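Local coordinates for piwi domain-containing protein (Vanderwaltozyma polyspora, PDB 5THE) that forms the C-terminal lobe of a budding yeast Argonaute, whose family probably binds guide RNA and uses it to select target RNAs for cleavage, at residues I2-K14 with C456-E470. Residues are numbered along the deposited sequence; the frame is centred on the assembly and turned at random.
Sequences IYKVENRHDYGTK and CLYDENQSTSDYLQE
H9 and D10 of the extended chain 2-14 illustrate how a segment without regular structure can be fixed along a strand-turn-helix unit. The H9 imidazole is gripped at both nitrogens: ND1 donates to S463 O at 2.7 Å, the oxygen lying near the ring plane, while NE2 donates to E6 OE2. Upstream, E6 N bonds L457 O at 2.8 Å, and Y3 slides its ring past that of Y458 with little overlap.

E6 can be followed outward. CB lies 3.5 Å from L457 O, CG passes near C456 SG, and the bend at chi2 (71°) turns CD toward the D459 backbone, where OE1 receives a weak bond from D459 N and OE2 accepts the N-H of H9 NE2. D459 itself bonds S463 and T384.

At the helix start, D10 OD1 accepts from S465 N on its syn side and from S465 OG, 2.8 Å away, above the carboxylate plane. The next residue of the helix, D466, grips the 2-14 backbone in return: OD2 takes both T13 N (2.7 Å) and K14 N (3.1 Å), and OD1 accepts from T13 OG1. With D466 replaced by alanine, the N-H groups of T13 and K14 would probably lose their shared acceptor and the T13 hydroxyl would be left free to turn. K14 NZ and E470 OE1 share a water across a long salt bridge.

T464, the N-cap of helix 465-475, accepts from Y467 N; the whole arrangement fastens the N-terminal segment to the RNase H-like Piwi fold where strand 452-459 leads into that helix.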
loop_
_atom_site.group_PDB
_atom_site.type_symbol
_atom_site.label_atom_id
_atom_site.label_comp_id
_atom_site.label_asym_id
_atom_site.label_seq_id
_atom_site.Cartn_x
_atom_site.Cartn_y
_atom_site.Cartn_z
ATOM N N ILE A 2 -31.520 -3.069 -3.688
ATOM C CA ILE A 2 -30.281 -2.855 -4.436
ATOM C C ILE A 2 -29.605 -1.604 -3.881
ATOM O O ILE A 2 -30.267 -0.587 -3.649
ATOM C CB ILE A 2 -30.543 -2.742 -5.953
ATOM C CG1 ILE A 2 -29.235 -2.611 -6.734
ATOM C CG2 ILE A 2 -31.479 -1.587 -6.269
ATOM C CD1 ILE A 2 -29.450 -2.403 -8.242
ATOM N N TYR A 3 -28.295 -1.697 -3.615
ATOM C CA TYR A 3 -27.476 -0.569 -3.136
ATOM C C TYR A 3 -27.912 -0.068 -1.763
ATOM O O TYR A 3 -27.800 1.118 -1.459
ATOM C CB TYR A 3 -27.452 0.595 -4.137
ATOM C CG TYR A 3 -26.906 0.175 -5.483
ATOM C CD1 TYR A 3 -25.750 -0.601 -5.565
ATOM C CD2 TYR A 3 -27.570 0.506 -6.668
ATOM C CE1 TYR A 3 -25.254 -1.015 -6.784
ATOM C CE2 TYR A 3 -27.080 0.099 -7.902
ATOM C CZ TYR A 3 -25.919 -0.664 -7.943
ATOM O OH TYR A 3 -25.408 -1.080 -9.138
ATOM N N LYS A 4 -28.397 -0.961 -0.922
ATOM C CA LYS A 4 -28.599 -0.661 0.486
ATOM C C LYS A 4 -27.391 -1.151 1.271
ATOM O O LYS A 4 -26.737 -2.119 0.877
ATOM C CB LYS A 4 -29.876 -1.324 1.007
ATOM C CG LYS A 4 -31.096 -0.987 0.175
ATOM C CD LYS A 4 -31.288 0.520 0.068
ATOM C CE LYS A 4 -32.416 0.887 -0.883
ATOM N NZ LYS A 4 -32.565 2.367 -0.987
ATOM N N VAL A 5 -27.093 -0.471 2.381
ATOM C CA VAL A 5 -25.997 -0.912 3.236
ATOM C C VAL A 5 -26.306 -2.301 3.774
ATOM O O VAL A 5 -27.409 -2.566 4.268
ATOM C CB VAL A 5 -25.748 0.095 4.369
ATOM C CG1 VAL A 5 -24.664 -0.422 5.306
ATOM C CG2 VAL A 5 -25.356 1.435 3.795
ATOM N N GLU A 6 -25.332 -3.198 3.645
ATOM C CA GLU A 6 -25.456 -4.577 4.103
ATOM C C GLU A 6 -25.780 -4.632 5.593
ATOM O O GLU A 6 -25.228 -3.872 6.394
ATOM C CB GLU A 6 -24.130 -5.311 3.833
ATOM C CG GLU A 6 -24.199 -6.823 3.790
ATOM C CD GLU A 6 -24.914 -7.336 2.541
ATOM O OE1 GLU A 6 -24.939 -6.620 1.501
ATOM O OE2 GLU A 6 -25.463 -8.451 2.606
ATOM N N ASN A 7 -26.671 -5.542 5.969
ATOM C CA ASN A 7 -26.850 -5.868 7.376
ATOM C C ASN A 7 -25.981 -7.063 7.733
ATOM O O ASN A 7 -25.525 -7.802 6.856
ATOM C CB ASN A 7 -28.316 -6.168 7.682
ATOM C CG ASN A 7 -29.201 -4.940 7.519
ATOM O OD1 ASN A 7 -28.958 -3.904 8.129
ATOM N ND2 ASN A 7 -30.215 -5.054 6.691
ATOM N N ARG A 8 -25.752 -7.244 9.039
ATOM C CA ARG A 8 -24.899 -8.323 9.521
ATOM C C ARG A 8 -25.445 -9.684 9.106
ATOM O O ARG A 8 -26.638 -9.952 9.252
ATOM C CB ARG A 8 -24.784 -8.252 11.040
ATOM C CG ARG A 8 -24.104 -9.448 11.664
ATOM C CD ARG A 8 -23.881 -9.259 13.202
ATOM N NE ARG A 8 -23.078 -8.071 13.519
ATOM C CZ ARG A 8 -21.758 -7.998 13.338
ATOM N NH1 ARG A 8 -21.105 -9.047 12.851
ATOM N NH2 ARG A 8 -21.091 -6.886 13.654
ATOM N N HIS A 9 -24.571 -10.549 8.586
ATOM C CA HIS A 9 -24.989 -11.910 8.241
ATOM C C HIS A 9 -24.927 -12.842 9.450
ATOM O O HIS A 9 -25.870 -13.584 9.737
ATOM C CB HIS A 9 -24.103 -12.496 7.130
ATOM C CG HIS A 9 -23.994 -11.646 5.906
ATOM N ND1 HIS A 9 -23.105 -11.929 4.890
ATOM C CD2 HIS A 9 -24.664 -10.533 5.520
ATOM C CE1 HIS A 9 -23.228 -11.026 3.935
ATOM N NE2 HIS A 9 -24.166 -10.167 4.292
ATOM N N ASP A 10 -23.821 -12.793 10.164
ATOM C CA ASP A 10 -23.461 -13.765 11.178
ATOM C C ASP A 10 -22.349 -13.138 12.015
ATOM O O ASP A 10 -22.039 -11.948 11.869
ATOM C CB ASP A 10 -23.036 -15.079 10.523
ATOM C CG ASP A 10 -21.766 -14.933 9.674
ATOM O OD1 ASP A 10 -21.301 -13.801 9.437
ATOM O OD2 ASP A 10 -21.230 -15.973 9.240
ATOM N N TYR A 11 -21.744 -13.943 12.876
ATOM C CA TYR A 11 -20.569 -13.577 13.645
ATOM C C TYR A 11 -19.466 -14.574 13.324
ATOM O O TYR A 11 -19.732 -15.698 12.903
ATOM C CB TYR A 11 -20.866 -13.580 15.159
ATOM C CG TYR A 11 -21.836 -12.503 15.577
ATOM C CD1 TYR A 11 -21.393 -11.223 15.873
ATOM C CD2 TYR A 11 -23.201 -12.760 15.650
ATOM C CE1 TYR A 11 -22.276 -10.232 16.249
ATOM C CE2 TYR A 11 -24.089 -11.777 16.034
ATOM C CZ TYR A 11 -23.621 -10.526 16.333
ATOM O OH TYR A 11 -24.507 -9.553 16.697
ATOM N N GLY A 12 -18.218 -14.167 13.528
ATOM C CA GLY A 12 -17.119 -15.087 13.327
ATOM C C GLY A 12 -17.029 -16.136 14.422
ATOM O O GLY A 12 -17.517 -15.974 15.545
ATOM N N THR A 13 -16.366 -17.239 14.088
ATOM C CA THR A 13 -16.240 -18.370 15.002
ATOM C C THR A 13 -14.817 -18.849 15.204
ATOM O O THR A 13 -14.565 -19.567 16.180
ATOM C CB THR A 13 -17.067 -19.579 14.513
ATOM O OG1 THR A 13 -16.475 -20.114 13.323
ATOM C CG2 THR A 13 -18.541 -19.201 14.239
ATOM N N LYS A 14 -13.890 -18.512 14.315
ATOM C CA LYS A 14 -12.574 -19.134 14.325
ATOM C C LYS A 14 -11.625 -18.436 15.294
ATOM O O LYS A 14 -11.831 -17.291 15.696
ATOM C CB LYS A 14 -11.983 -19.119 12.919
ATOM C CG LYS A 14 -12.776 -19.996 11.958
ATOM C CD LYS A 14 -12.164 -19.988 10.579
ATOM C CE LYS A 14 -12.911 -20.944 9.657
ATOM N NZ LYS A 14 -12.345 -20.920 8.275
ATOM N N CYS A 456 -18.382 -4.373 6.478
ATOM C CA CYS A 456 -18.869 -4.837 5.187
ATOM C C CYS A 456 -20.114 -4.018 4.853
ATOM O O CYS A 456 -21.153 -4.164 5.505
ATOM C CB CYS A 456 -19.178 -6.328 5.206
ATOM S SG CYS A 456 -19.795 -6.896 3.581
ATOM N N LEU A 457 -20.002 -3.140 3.856
ATOM C CA LEU A 457 -21.101 -2.269 3.460
ATOM C C LEU A 457 -21.956 -2.871 2.353
ATOM O O LEU A 457 -23.109 -2.455 2.172
ATOM C CB LEU A 457 -20.553 -0.922 2.981
ATOM C CG LEU A 457 -19.678 -0.097 3.938
ATOM C CD1 LEU A 457 -19.320 1.254 3.317
ATOM C CD2 LEU A 457 -20.384 0.104 5.257
ATOM N N TYR A 458 -21.422 -3.836 1.609
ATOM C CA TYR A 458 -22.135 -4.392 0.468
ATOM C C TYR A 458 -21.493 -5.718 0.120
ATOM O O TYR A 458 -20.272 -5.833 0.133
ATOM C CB TYR A 458 -22.084 -3.467 -0.747
ATOM C CG TYR A 458 -23.196 -3.713 -1.742
ATOM C CD1 TYR A 458 -24.512 -3.428 -1.404
ATOM C CD2 TYR A 458 -22.937 -4.206 -3.030
ATOM C CE1 TYR A 458 -25.552 -3.627 -2.311
ATOM C CE2 TYR A 458 -23.980 -4.409 -3.954
ATOM C CZ TYR A 458 -25.286 -4.114 -3.575
ATOM O OH TYR A 458 -26.351 -4.291 -4.436
ATOM N N ASP A 459 -22.304 -6.718 -0.194
ATOM C CA ASP A 459 -21.724 -8.028 -0.437
ATOM C C ASP A 459 -22.665 -8.811 -1.348
ATOM O O ASP A 459 -23.733 -9.245 -0.911
ATOM C CB ASP A 459 -21.465 -8.762 0.880
ATOM C CG ASP A 459 -21.021 -10.158 0.677
ATOM O OD1 ASP A 459 -21.502 -11.049 1.396
ATOM O OD2 ASP A 459 -20.190 -10.363 -0.217
ATOM N N GLU A 460 -22.244 -9.021 -2.592
ATOM C CA GLU A 460 -22.933 -9.944 -3.482
ATOM C C GLU A 460 -22.231 -11.289 -3.546
ATOM O O GLU A 460 -22.488 -12.078 -4.458
ATOM C CB GLU A 460 -23.068 -9.346 -4.885
ATOM C CG GLU A 460 -23.226 -7.848 -4.875
ATOM C CD GLU A 460 -23.327 -7.273 -6.274
ATOM O OE1 GLU A 460 -24.443 -7.240 -6.827
ATOM O OE2 GLU A 460 -22.285 -6.901 -6.840
ATOM N N ASN A 461 -21.346 -11.574 -2.595
ATOM C CA ASN A 461 -20.527 -12.773 -2.685
ATOM C C ASN A 461 -20.792 -13.759 -1.560
ATOM O O ASN A 461 -19.994 -14.675 -1.371
ATOM C CB ASN A 461 -19.043 -12.402 -2.731
ATOM C CG ASN A 461 -18.631 -11.852 -4.085
ATOM O OD1 ASN A 461 -18.774 -12.532 -5.096
ATOM N ND2 ASN A 461 -18.133 -10.622 -4.111
ATOM N N GLN A 462 -21.902 -13.608 -0.823
ATOM C CA GLN A 462 -22.312 -14.597 0.184
ATOM C C GLN A 462 -21.202 -14.820 1.208
ATOM O O GLN A 462 -20.848 -15.958 1.541
ATOM C CB GLN A 462 -22.714 -15.932 -0.455
ATOM C CG GLN A 462 -23.949 -15.895 -1.328
ATOM C CD GLN A 462 -23.653 -15.451 -2.755
ATOM O OE1 GLN A 462 -22.689 -15.915 -3.384
ATOM N NE2 GLN A 462 -24.479 -14.542 -3.272
ATOM N N SER A 463 -20.641 -13.721 1.694
ATOM C CA SER A 463 -19.472 -13.776 2.562
ATOM C C SER A 463 -19.896 -13.939 4.013
ATOM O O SER A 463 -20.792 -13.238 4.485
ATOM C CB SER A 463 -18.635 -12.511 2.411
ATOM O OG SER A 463 -18.336 -12.284 1.050
ATOM N N THR A 464 -19.234 -14.845 4.716
ATOM C CA THR A 464 -19.424 -15.003 6.149
ATOM C C THR A 464 -18.415 -14.149 6.907
ATOM O O THR A 464 -17.389 -13.735 6.365
ATOM C CB THR A 464 -19.239 -16.459 6.567
ATOM O OG1 THR A 464 -17.880 -16.835 6.313
ATOM C CG2 THR A 464 -20.198 -17.382 5.816
ATOM N N SER A 465 -18.708 -13.904 8.186
ATOM C CA SER A 465 -17.754 -13.175 9.014
ATOM C C SER A 465 -16.384 -13.846 9.010
ATOM O O SER A 465 -15.360 -13.167 8.908
ATOM C CB SER A 465 -18.271 -13.039 10.441
ATOM O OG SER A 465 -19.337 -12.111 10.497
ATOM N N ASP A 466 -16.347 -15.181 9.123
ATOM C CA ASP A 466 -15.050 -15.873 9.154
ATOM C C ASP A 466 -14.268 -15.663 7.868
ATOM O O ASP A 466 -13.040 -15.479 7.894
ATOM C CB ASP A 466 -15.217 -17.381 9.380
ATOM C CG ASP A 466 -15.549 -17.759 10.823
ATOM O OD1 ASP A 466 -16.370 -18.674 10.990
ATOM O OD2 ASP A 466 -15.010 -17.155 11.779
ATOM N N TYR A 467 -14.944 -15.734 6.721
ATOM C CA TYR A 467 -14.288 -15.507 5.442
ATOM C C TYR A 467 -13.753 -14.077 5.344
ATOM O O TYR A 467 -12.575 -13.852 5.020
ATOM C CB TYR A 467 -15.266 -15.805 4.304
ATOM C CG TYR A 467 -14.743 -15.422 2.937
ATOM C CD1 TYR A 467 -13.754 -16.181 2.324
ATOM C CD2 TYR A 467 -15.219 -14.296 2.271
ATOM C CE1 TYR A 467 -13.248 -15.841 1.091
ATOM C CE2 TYR A 467 -14.717 -13.947 1.021
ATOM C CZ TYR A 467 -13.742 -14.746 0.435
ATOM O OH TYR A 467 -13.202 -14.431 -0.791
ATOM N N LEU A 468 -14.597 -13.092 5.667
ATOM C CA LEU A 468 -14.151 -11.707 5.550
ATOM C C LEU A 468 -13.051 -11.395 6.553
ATOM O O LEU A 468 -12.114 -10.654 6.239
ATOM C CB LEU A 468 -15.325 -10.745 5.737
ATOM C CG LEU A 468 -16.382 -10.732 4.635
ATOM C CD1 LEU A 468 -17.346 -9.590 4.899
ATOM C CD2 LEU A 468 -15.740 -10.608 3.259
ATOM N N GLN A 469 -13.146 -11.944 7.769
ATOM C CA GLN A 469 -12.125 -11.631 8.762
ATOM C C GLN A 469 -10.808 -12.290 8.411
ATOM O O GLN A 469 -9.741 -11.726 8.680
ATOM C CB GLN A 469 -12.592 -12.043 10.164
ATOM C CG GLN A 469 -13.718 -11.138 10.663
ATOM C CD GLN A 469 -14.503 -11.705 11.842
ATOM O OE1 GLN A 469 -14.123 -12.688 12.440
ATOM N NE2 GLN A 469 -15.608 -11.085 12.156
ATOM N N GLU A 470 -10.860 -13.470 7.790
ATOM C CA GLU A 470 -9.618 -14.121 7.415
ATOM C C GLU A 470 -8.939 -13.365 6.279
ATOM O O GLU A 470 -7.723 -13.157 6.304
ATOM C CB GLU A 470 -9.887 -15.580 7.029
ATOM C CG GLU A 470 -8.615 -16.404 6.847
ATOM C CD GLU A 470 -8.882 -17.855 6.545
ATOM O OE1 GLU A 470 -10.060 -18.273 6.481
ATOM O OE2 GLU A 470 -7.888 -18.583 6.374
HETATM O O HOH W 1 -22.888 -3.161 7.304
HETATM O O HOH W 2 -18.558 -10.100 12.174
HETATM O O HOH W 3 -18.696 -16.664 10.050
HETATM O O HOH W 4 -12.652 -18.420 6.957
#